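Local coordinates for protein Abbfa_003403 (Acinetobacter baumannii, PDB 4ZXH) that probably assembles a peptide product as a four-domain nonribosomal peptide synthetase, passing intermediates on a phosphopantetheine arm between its condensation, adenylation and thioesterase domains, at residues 644-649 and 788-793; 68-73 and 178-183; 1067-1072 and 1078-1083. All coordinates share one frame; numbering follows the deposited sequence.

Overall arrangement
The three contacts fall in three different catalytic regions of one long chain and follow each other in sequence: contact 2 in the condensation domain, contact 1 in the AMP-binding region of the adenylation domain, contact 3 in the thioesterase domain. None touches another. The centres of contacts 1 and 2 lie 73 Å apart and those of contacts 1 and 3 80 Å apart, with contact 1 across the centre of the chain from the other two; contacts 2 and 3 are closer, 47 Å between centres. The side chain of Leu70 in contact 2 is about 10 Å from a bound phosphocholine lipid, whereas in contact 3 Pro1072 and Tyr1080 touch the probable catalytic triad and nucleophile elbow of the thioesterase.

Contact 1. Residues 644-649 and 788-793; sequences IINFLL and PLANTQ
Asn646, on helix 641-655, reaches across to the turn at Ala790 and Asn791 and uses both ends of its amide. With CG anti to the backbone N (chi1 180°), the side chain leaves the helix pointing at the turn. Its ND2 donates to Ala790 O at 3.1 Å, and that acceptor lies in the plane of the Asn646 amide. The OD1 of Asn646 receives Asn791 ND2 at 2.8 Å, a moderately bent bond with 149° at the hydrogen. The two side-chain amides, turned 51° against each other, share this single bond because Asn646 ND2 is committed to Ala790 O and Asn791 OD1 accepts from Thr476 N.

Residues 789-792 form a type II beta turn, closed by a weak bond from Thr792 N to Leu789 O (3.3 Å). Asn791 takes the third position, where phi is positive, and asparagine tolerates this left-handed conformation well. Beside the polar pair, Leu789 CD2 meets Phe647 CD1 at 3.8 Å, at the ring edge near its plane. Leu789 is buried and also packs on Ser650 and Met651 of the same helix, so an apolar side chain fits there.

Ser650, one helical turn beyond Asn646, binds Ala790 N through OG. The turn links edge strand 787-788 of the large mixed sheet to strand 792-797 of the antiparallel sheet. Ala790 O accepts from Asn646 ND2 and, weakly, from Thr792 OG1. The asparagine amides, each able to donate and accept, thus pair polar groups in a buried place, consistent with their modelled orientations: Asn646 ND2 faces a carbonyl, and Asn791 OD1 an N-H.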
loop_
_atom_site.group_PDB
_atom_site.type_symbol
_atom_site.label_atom_id
_atom_site.label_comp_id
_atom_site.label_asym_id
_atom_site.label_seq_id
_atom_site.Cartn_x
_atom_site.Cartn_y
_atom_site.Cartn_z
ATOM N N ILE A 644 -27.310 -8.721 33.868
ATOM C CA ILE A 644 -27.113 -7.309 34.150
ATOM C C ILE A 644 -26.224 -7.109 35.365
ATOM O O ILE A 644 -25.255 -6.363 35.304
ATOM C CB ILE A 644 -28.460 -6.582 34.383
ATOM C CG1 ILE A 644 -29.276 -6.580 33.104
ATOM C CG2 ILE A 644 -28.249 -5.129 34.860
ATOM C CD1 ILE A 644 -30.531 -5.813 33.226
ATOM N N ILE A 645 -26.545 -7.783 36.462
ATOM C CA ILE A 645 -25.830 -7.552 37.699
ATOM C C ILE A 645 -24.392 -8.110 37.569
ATOM O O ILE A 645 -23.437 -7.504 38.057
ATOM C CB ILE A 645 -26.609 -8.150 38.922
ATOM C CG1 ILE A 645 -25.885 -7.839 40.233
ATOM C CG2 ILE A 645 -26.913 -9.650 38.760
ATOM C CD1 ILE A 645 -25.928 -6.364 40.577
ATOM N N ASN A 646 -24.234 -9.234 36.874
ATOM C CA ASN A 646 -22.909 -9.726 36.530
ATOM C C ASN A 646 -22.090 -8.677 35.789
ATOM O O ASN A 646 -20.923 -8.452 36.096
ATOM C CB ASN A 646 -23.002 -10.979 35.666
ATOM C CG ASN A 646 -21.638 -11.516 35.282
ATOM O OD1 ASN A 646 -20.922 -12.092 36.099
ATOM N ND2 ASN A 646 -21.255 -11.286 34.037
ATOM N N PHE A 647 -22.712 -8.048 34.800
ATOM C CA PHE A 647 -22.062 -7.002 34.033
ATOM C C PHE A 647 -21.654 -5.815 34.901
ATOM O O PHE A 647 -20.500 -5.409 34.900
ATOM C CB PHE A 647 -22.983 -6.533 32.910
ATOM C CG PHE A 647 -22.591 -5.207 32.315
ATOM C CD1 PHE A 647 -21.473 -5.100 31.505
ATOM C CD2 PHE A 647 -23.353 -4.072 32.557
ATOM C CE1 PHE A 647 -21.122 -3.891 30.953
ATOM C CE2 PHE A 647 -23.001 -2.858 32.011
ATOM C CZ PHE A 647 -21.882 -2.766 31.217
ATOM N N LEU A 648 -22.617 -5.270 35.632
ATOM C CA LEU A 648 -22.410 -4.083 36.447
ATOM C C LEU A 648 -21.305 -4.273 37.467
ATOM O O LEU A 648 -20.431 -3.412 37.596
ATOM C CB LEU A 648 -23.715 -3.690 37.150
ATOM C CG LEU A 648 -24.705 -3.064 36.165
ATOM C CD1 LEU A 648 -26.082 -2.892 36.771
ATOM C CD2 LEU A 648 -24.148 -1.737 35.689
ATOM N N LEU A 649 -21.336 -5.396 38.180
ATOM C CA LEU A 649 -20.303 -5.683 39.179
ATOM C C LEU A 649 -18.928 -5.835 38.536
ATOM O O LEU A 649 -17.923 -5.373 39.074
ATOM C CB LEU A 649 -20.645 -6.943 39.972
ATOM C CG LEU A 649 -21.811 -6.842 40.957
ATOM C CD1 LEU A 649 -21.969 -8.147 41.699
ATOM C CD2 LEU A 649 -21.585 -5.690 41.925
ATOM N N PRO A 788 -11.677 -10.298 28.845
ATOM C CA PRO A 788 -13.078 -10.706 29.056
ATOM C C PRO A 788 -13.574 -10.361 30.457
ATOM O O PRO A 788 -12.814 -10.475 31.421
ATOM C CB PRO A 788 -13.047 -12.234 28.877
ATOM C CG PRO A 788 -11.675 -12.567 28.347
ATOM C CD PRO A 788 -10.766 -11.450 28.748
ATOM N N LEU A 789 -14.835 -9.964 30.568
ATOM C CA LEU A 789 -15.459 -9.690 31.864
ATOM C C LEU A 789 -15.693 -10.965 32.674
ATOM O O LEU A 789 -15.385 -12.066 32.213
ATOM C CB LEU A 789 -16.790 -8.974 31.671
ATOM C CG LEU A 789 -16.796 -7.458 31.616
ATOM C CD1 LEU A 789 -15.864 -6.985 30.536
ATOM C CD2 LEU A 789 -18.212 -7.008 31.322
ATOM N N ALA A 790 -16.272 -10.813 33.867
ATOM C CA ALA A 790 -16.421 -11.936 34.789
ATOM C C ALA A 790 -17.420 -12.955 34.261
ATOM O O ALA A 790 -18.505 -12.592 33.804
ATOM C CB ALA A 790 -16.834 -11.449 36.150
ATOM N N ASN A 791 -17.029 -14.223 34.311
ATOM C CA ASN A 791 -17.866 -15.327 33.864
ATOM C C ASN A 791 -18.220 -15.206 32.388
ATOM O O ASN A 791 -19.329 -15.522 31.954
ATOM C CB ASN A 791 -19.120 -15.406 34.728
ATOM C CG ASN A 791 -18.796 -15.287 36.194
ATOM O OD1 ASN A 791 -18.249 -16.213 36.796
ATOM N ND2 ASN A 791 -19.111 -14.138 36.777
ATOM N N THR A 792 -17.247 -14.733 31.628
ATOM C CA THR A 792 -17.366 -14.600 30.191
ATOM C C THR A 792 -16.223 -15.395 29.562
ATOM O O THR A 792 -15.092 -15.390 30.069
ATOM C CB THR A 792 -17.307 -13.117 29.752
ATOM O OG1 THR A 792 -18.297 -12.348 30.462
ATOM C CG2 THR A 792 -17.550 -12.998 28.254
ATOM N N GLN A 793 -16.504 -16.116 28.485
ATOM C CA GLN A 793 -15.423 -16.788 27.782
ATOM C C GLN A 793 -15.449 -16.406 26.317
ATOM O O GLN A 793 -16.517 -16.307 25.703
ATOM C CB GLN A 793 -15.502 -18.304 27.952
ATOM C CG GLN A 793 -15.579 -18.755 29.408
ATOM C CD GLN A 793 -17.006 -18.835 29.912
ATOM O OE1 GLN A 793 -17.867 -19.443 29.265
ATOM N NE2 GLN A 793 -17.274 -18.195 31.052
#

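Contact 2. Residues 68-73 and 178-183; sequences YPLLRV and IEFVQY
Pro69 and Ile178 bring the two backbones closest, their CA atoms 6.0 Å apart, where a 3-10 turn at residues 69-71 faces the start of helix 179-187. Proline suits this turn, since its ring already holds phi near the helical value and its missing N-H is not needed at the first position. Leu71 N and Arg72 N bond back to Tyr68 O and Pro69 O, giving the tight three-residue spacing.

Phe180 carries the contact. Its CG stands between the backbone N and the carbonyl carbon (chi1 68°), which sets the ring against Leu70 and Val73. Leu70 CD1 sits above the middle of the Phe180 ring, 3.4 Å from its centroid and 11° off the normal, a CH-pi contact; the CB of the same leucine rests over the CE1 side. Val181 CG2 lies against the other face, toward the rim, and Val73 CG2 approaches Phe180 CZ obliquely at 3.9 Å. Near the surface, Ile178 CD1 packs on Pro69 CB at 4.0 Å, where two compact aliphatic groups fit side by side.

Strand 81-87 lies alongside: Ile86 touches Pro69, Val73 and Ile178, while Gln84 meets Phe180. Asn176 OD1 binds the backbone N of both Ile178 and Glu179 at the start of the helix. Leu71 O accepts from NE1 of Trp127, a residue of strand 127-135 that lines the phospholipid pocket. The turn itself connects helix 56-67 to strand 73-78.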
loop_
_atom_site.group_PDB
_atom_site.type_symbol
_atom_site.label_atom_id
_atom_site.label_comp_id
_atom_site.label_asym_id
_atom_site.label_seq_id
_atom_site.Cartn_x
_atom_site.Cartn_y
_atom_site.Cartn_z
ATOM N N TYR A 68 40.425 -15.944 -11.851
ATOM C CA TYR A 68 38.974 -15.914 -12.042
ATOM C C TYR A 68 38.491 -14.492 -12.348
ATOM O O TYR A 68 38.208 -13.708 -11.438
ATOM C CB TYR A 68 38.256 -16.481 -10.805
ATOM C CG TYR A 68 38.758 -17.857 -10.420
ATOM C CD1 TYR A 68 38.940 -18.853 -11.389
ATOM C CD2 TYR A 68 39.080 -18.159 -9.098
ATOM C CE1 TYR A 68 39.411 -20.116 -11.049
ATOM C CE2 TYR A 68 39.562 -19.422 -8.743
ATOM C CZ TYR A 68 39.728 -20.397 -9.720
ATOM O OH TYR A 68 40.206 -21.649 -9.364
ATOM N N PRO A 69 38.404 -14.155 -13.646
ATOM C CA PRO A 69 38.031 -12.810 -14.105
ATOM C C PRO A 69 36.706 -12.308 -13.525
ATOM O O PRO A 69 36.533 -11.102 -13.393
ATOM C CB PRO A 69 37.929 -12.981 -15.616
ATOM C CG PRO A 69 38.884 -14.099 -15.920
ATOM C CD PRO A 69 38.749 -15.047 -14.770
ATOM N N LEU A 70 35.801 -13.214 -13.171
ATOM C CA LEU A 70 34.529 -12.832 -12.568
ATOM C C LEU A 70 34.748 -11.926 -11.372
ATOM O O LEU A 70 34.027 -10.956 -11.183
ATOM C CB LEU A 70 33.735 -14.070 -12.146
ATOM C CG LEU A 70 32.317 -13.857 -11.605
ATOM C CD1 LEU A 70 31.441 -13.170 -12.616
ATOM C CD2 LEU A 70 31.705 -15.183 -11.287
ATOM N N LEU A 71 35.774 -12.233 -10.587
ATOM C CA LEU A 71 36.081 -11.484 -9.382
ATOM C C LEU A 71 36.521 -10.041 -9.642
ATOM O O LEU A 71 36.664 -9.267 -8.701
ATOM C CB LEU A 71 37.159 -12.220 -8.586
ATOM C CG LEU A 71 36.705 -13.514 -7.896
ATOM C CD1 LEU A 71 37.821 -14.148 -7.109
ATOM C CD2 LEU A 71 35.526 -13.238 -6.973
ATOM N N ARG A 72 36.732 -9.682 -10.906
ATOM C CA ARG A 72 37.146 -8.330 -11.277
ATOM C C ARG A 72 36.039 -7.600 -12.067
ATOM O O ARG A 72 36.304 -6.695 -12.859
ATOM C CB ARG A 72 38.459 -8.382 -12.084
ATOM C CG ARG A 72 39.616 -9.114 -11.360
ATOM C CD ARG A 72 40.982 -9.096 -12.087
ATOM N NE ARG A 72 40.942 -9.553 -13.483
ATOM C CZ ARG A 72 41.168 -10.801 -13.881
ATOM N NH1 ARG A 72 41.464 -11.743 -12.998
ATOM N NH2 ARG A 72 41.111 -11.110 -15.169
ATOM N N VAL A 73 34.790 -7.988 -11.830
ATOM C CA VAL A 73 33.641 -7.443 -12.557
ATOM C C VAL A 73 32.944 -6.273 -11.836
ATOM O O VAL A 73 32.878 -6.241 -10.612
ATOM C CB VAL A 73 32.620 -8.580 -12.825
ATOM C CG1 VAL A 73 31.215 -8.054 -13.063
ATOM C CG2 VAL A 73 33.081 -9.435 -13.987
ATOM N N ILE A 178 35.512 -17.641 -16.427
ATOM C CA ILE A 178 35.331 -16.821 -17.627
ATOM C C ILE A 178 34.102 -17.223 -18.486
ATOM O O ILE A 178 33.675 -16.479 -19.379
ATOM C CB ILE A 178 36.604 -16.863 -18.519
ATOM C CG1 ILE A 178 36.577 -15.759 -19.587
ATOM C CG2 ILE A 178 36.750 -18.207 -19.164
ATOM C CD1 ILE A 178 36.410 -14.339 -19.023
ATOM N N GLU A 179 33.519 -18.386 -18.212
ATOM C CA GLU A 179 32.396 -18.867 -19.014
ATOM C C GLU A 179 31.119 -18.010 -18.866
ATOM O O GLU A 179 30.355 -17.884 -19.813
ATOM C CB GLU A 179 32.087 -20.324 -18.661
ATOM C CG GLU A 179 30.901 -20.916 -19.435
ATOM C CD GLU A 179 31.226 -21.247 -20.892
ATOM O OE1 GLU A 179 32.434 -21.332 -21.248
ATOM O OE2 GLU A 179 30.261 -21.423 -21.680
ATOM N N PHE A 180 30.892 -17.424 -17.690
ATOM C CA PHE A 180 29.678 -16.626 -17.436
ATOM C C PHE A 180 29.421 -15.578 -18.517
ATOM O O PHE A 180 28.287 -15.255 -18.848
ATOM C CB PHE A 180 29.762 -15.921 -16.068
ATOM C CG PHE A 180 30.816 -14.838 -16.003
ATOM C CD1 PHE A 180 32.176 -15.167 -15.910
ATOM C CD2 PHE A 180 30.456 -13.493 -16.046
ATOM C CE1 PHE A 180 33.152 -14.168 -15.850
ATOM C CE2 PHE A 180 31.423 -12.491 -15.988
ATOM C CZ PHE A 180 32.775 -12.828 -15.889
ATOM N N VAL A 181 30.499 -15.045 -19.052
ATOM C CA VAL A 181 30.433 -14.051 -20.093
ATOM C C VAL A 181 29.907 -14.627 -21.406
ATOM O O VAL A 181 29.039 -14.026 -22.037
ATOM C CB VAL A 181 31.821 -13.415 -20.286
ATOM C CG1 VAL A 181 32.077 -13.072 -21.740
ATOM C CG2 VAL A 181 31.937 -12.180 -19.388
ATOM N N GLN A 182 30.419 -15.784 -21.818
ATOM C CA GLN A 182 29.938 -16.406 -23.043
ATOM C C GLN A 182 28.447 -16.707 -22.900
ATOM O O GLN A 182 27.657 -16.402 -23.790
ATOM C CB GLN A 182 30.721 -17.679 -23.366
ATOM C CG GLN A 182 30.493 -18.172 -24.791
ATOM C CD GLN A 182 31.393 -19.340 -25.172
ATOM O OE1 GLN A 182 32.229 -19.786 -24.380
ATOM N NE2 GLN A 182 31.232 -19.834 -26.400
ATOM N N TYR A 183 28.071 -17.276 -21.760
ATOM C CA TYR A 183 26.676 -17.555 -21.450
ATOM C C TYR A 183 25.791 -16.319 -21.624
ATOM O O TYR A 183 24.788 -16.359 -22.340
ATOM C CB TYR A 183 26.553 -18.085 -20.026
ATOM C CG TYR A 183 25.148 -18.474 -19.616
ATOM C CD1 TYR A 183 24.639 -19.733 -19.926
ATOM C CD2 TYR A 183 24.332 -17.595 -18.901
ATOM C CE1 TYR A 183 23.353 -20.107 -19.555
ATOM C CE2 TYR A 183 23.042 -17.962 -18.518
ATOM C CZ TYR A 183 22.560 -19.228 -18.854
ATOM O OH TYR A 183 21.288 -19.625 -18.487
#

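Contact 3. Residues 1067-1072 and 1078-1083; sequences LWLFHP and FCYMEL
The CA atoms of Leu1069, on strand 1067-1070, and Tyr1080, near the start of the helix that runs on to 1086, are 7.9 Å apart. The tyrosine ring fills the gap. CB of Leu1069 stands over the centre of one face of the Tyr1080 ring, 3.9 Å from the centroid and 5° off the normal, a CH-pi contact, and its CD1 reaches the CG-CD1 side of the same ring. Against the opposite face lies the SG of the preceding Cys1079; SG of Cys1079 also meets Pro1072 CD at 4.0 Å. Farther along the helix, Leu1083 CD2 comes to 4.4 Å from Leu1069 CD1, extending the apolar seam.

The strand, this helix and strand 1093-1096 make a beta-alpha-beta unit of the alpha/beta-hydrolase fold, and the glycine-rich loop between the two segments is, in such enzymes, the usual source of part of the oxyanion hole. Tyrosine suits its place because its ring packs while its hydroxyl joins two neighbouring backbone segments. With chi1 of Tyr1080 at -58°, CG lies anti to the carbonyl carbon and Tyr1080 OH donates to Phe1070 O, the carbonyl at the strand's C-terminal end, at 2.6 Å from 40° above the carbonyl plane. The same hydroxyl accepts from the backbone N of Trp1136, next to the probable nucleophile Cys1137.

His1071 ND1 donates to Pro1072 O at 2.9 Å, nearly in its ring plane, while its NE2 pairs with the hydroxyl of Tyr1118.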
loop_
_atom_site.group_PDB
_atom_site.type_symbol
_atom_site.label_atom_id
_atom_site.label_comp_id
_atom_site.label_asym_id
_atom_site.label_seq_id
_atom_site.Cartn_x
_atom_site.Cartn_y
_atom_site.Cartn_z
ATOM N N LEU A 1067 15.128 15.644 -40.502
ATOM C CA LEU A 1067 14.338 16.826 -40.793
ATOM C C LEU A 1067 14.359 17.697 -39.549
ATOM O O LEU A 1067 14.038 17.220 -38.466
ATOM C CB LEU A 1067 12.904 16.447 -41.174
ATOM C CG LEU A 1067 11.877 17.570 -41.202
ATOM C CD1 LEU A 1067 12.357 18.656 -42.144
ATOM C CD2 LEU A 1067 10.519 17.044 -41.629
ATOM N N TRP A 1068 14.762 18.957 -39.697
ATOM C CA TRP A 1068 14.777 19.906 -38.584
ATOM C C TRP A 1068 13.529 20.765 -38.599
ATOM O O TRP A 1068 13.161 21.332 -39.638
ATOM C CB TRP A 1068 15.998 20.813 -38.647
ATOM C CG TRP A 1068 17.283 20.109 -38.467
ATOM C CD1 TRP A 1068 18.067 19.578 -39.441
ATOM C CD2 TRP A 1068 17.954 19.854 -37.224
ATOM N NE1 TRP A 1068 19.190 19.003 -38.885
ATOM C CE2 TRP A 1068 19.139 19.161 -37.524
ATOM C CE3 TRP A 1068 17.664 20.145 -35.890
ATOM C CZ2 TRP A 1068 20.034 18.756 -36.539
ATOM C CZ3 TRP A 1068 18.554 19.738 -34.912
ATOM C CH2 TRP A 1068 19.725 19.056 -35.241
ATOM N N LEU A 1069 12.892 20.873 -37.436
ATOM C CA LEU A 1069 11.699 21.690 -37.285
ATOM C C LEU A 1069 11.914 22.795 -36.262
ATOM O O LEU A 1069 12.531 22.587 -35.228
ATOM C CB LEU A 1069 10.507 20.819 -36.894
ATOM C CG LEU A 1069 10.179 19.727 -37.931
ATOM C CD1 LEU A 1069 9.224 18.705 -37.383
ATOM C CD2 LEU A 1069 9.633 20.313 -39.236
ATOM N N PHE A 1070 11.388 23.977 -36.548
ATOM C CA PHE A 1070 11.617 25.103 -35.670
ATOM C C PHE A 1070 10.340 25.659 -35.079
ATOM O O PHE A 1070 9.310 25.725 -35.744
ATOM C CB PHE A 1070 12.362 26.172 -36.431
ATOM C CG PHE A 1070 13.579 25.656 -37.076
ATOM C CD1 PHE A 1070 14.737 25.462 -36.332
ATOM C CD2 PHE A 1070 13.570 25.317 -38.415
ATOM C CE1 PHE A 1070 15.880 24.960 -36.920
ATOM C CE2 PHE A 1070 14.708 24.822 -39.013
ATOM C CZ PHE A 1070 15.864 24.637 -38.261
ATOM N N HIS A 1071 10.431 26.066 -33.819
ATOM C CA HIS A 1071 9.277 26.526 -33.080
ATOM C C HIS A 1071 8.560 27.654 -33.789
ATOM O O HIS A 1071 9.191 28.440 -34.477
ATOM C CB HIS A 1071 9.703 26.996 -31.695
ATOM C CG HIS A 1071 10.670 28.134 -31.711
ATOM N ND1 HIS A 1071 10.288 29.433 -31.961
ATOM C CD2 HIS A 1071 12.003 28.174 -31.478
ATOM C CE1 HIS A 1071 11.347 30.222 -31.899
ATOM N NE2 HIS A 1071 12.401 29.483 -31.608
ATOM N N PRO A 1072 7.234 27.728 -33.623
ATOM C CA PRO A 1072 6.449 28.898 -34.045
ATOM C C PRO A 1072 6.571 30.033 -33.034
ATOM O O PRO A 1072 7.430 29.942 -32.153
ATOM C CB PRO A 1072 5.023 28.361 -34.081
ATOM C CG PRO A 1072 5.029 27.251 -33.063
ATOM C CD PRO A 1072 6.380 26.638 -33.105
ATOM N N PHE A 1078 5.410 21.590 -29.310
ATOM C CA PHE A 1078 4.213 20.772 -29.123
ATOM C C PHE A 1078 3.456 20.431 -30.418
ATOM O O PHE A 1078 2.931 19.323 -30.577
ATOM C CB PHE A 1078 3.236 21.460 -28.169
ATOM C CG PHE A 1078 1.888 20.789 -28.121
ATOM C CD1 PHE A 1078 1.646 19.758 -27.221
ATOM C CD2 PHE A 1078 0.885 21.151 -29.004
ATOM C CE1 PHE A 1078 0.422 19.092 -27.186
ATOM C CE2 PHE A 1078 -0.364 20.482 -28.983
ATOM C CZ PHE A 1078 -0.591 19.458 -28.072
ATOM N N CYS A 1079 3.360 21.406 -31.314
ATOM C CA CYS A 1079 2.621 21.260 -32.573
ATOM C C CYS A 1079 3.206 20.238 -33.556
ATOM O O CYS A 1079 2.560 19.960 -34.568
ATOM C CB CYS A 1079 2.553 22.618 -33.280
ATOM S SG CYS A 1079 4.272 23.280 -33.672
ATOM N N TYR A 1080 4.427 19.727 -33.300
ATOM C CA TYR A 1080 5.082 18.741 -34.187
ATOM C C TYR A 1080 4.908 17.312 -33.687
ATOM O O TYR A 1080 5.201 16.374 -34.417
ATOM C CB TYR A 1080 6.590 19.039 -34.355
ATOM C CG TYR A 1080 6.824 20.410 -34.905
ATOM C CD1 TYR A 1080 6.308 20.766 -36.146
ATOM C CD2 TYR A 1080 7.505 21.378 -34.174
ATOM C CE1 TYR A 1080 6.466 22.026 -36.654
ATOM C CE2 TYR A 1080 7.679 22.656 -34.688
ATOM C CZ TYR A 1080 7.145 22.969 -35.927
ATOM O OH TYR A 1080 7.284 24.229 -36.456
ATOM N N MET A 1081 4.452 17.130 -32.444
ATOM C CA MET A 1081 4.269 15.778 -31.933
ATOM C C MET A 1081 3.294 14.984 -32.800
ATOM O O MET A 1081 3.641 13.926 -33.307
ATOM C CB MET A 1081 3.789 15.780 -30.492
ATOM C CG MET A 1081 4.683 16.546 -29.559
ATOM S SD MET A 1081 4.131 16.424 -27.828
ATOM C CE MET A 1081 4.926 14.858 -27.433
ATOM N N GLU A 1082 2.091 15.494 -33.000
ATOM C CA GLU A 1082 1.108 14.717 -33.743
ATOM C C GLU A 1082 1.610 14.482 -35.175
ATOM O O GLU A 1082 1.489 13.367 -35.692
ATOM C CB GLU A 1082 -0.264 15.395 -33.725
ATOM C CG GLU A 1082 -1.363 14.622 -34.435
ATOM C CD GLU A 1082 -1.687 13.227 -33.807
ATOM O OE1 GLU A 1082 -1.648 13.047 -32.566
ATOM O OE2 GLU A 1082 -1.981 12.291 -34.576
ATOM N N LEU A 1083 2.212 15.502 -35.789
ATOM C CA LEU A 1083 2.798 15.353 -37.125
ATOM C C LEU A 1083 3.824 14.221 -37.181
ATOM O O LEU A 1083 3.850 13.441 -38.140
ATOM C CB LEU A 1083 3.462 16.648 -37.577
ATOM C CG LEU A 1083 4.290 16.571 -38.864
ATOM C CD1 LEU A 1083 3.414 16.455 -40.116
ATOM C CD2 LEU A 1083 5.239 17.754 -38.952
#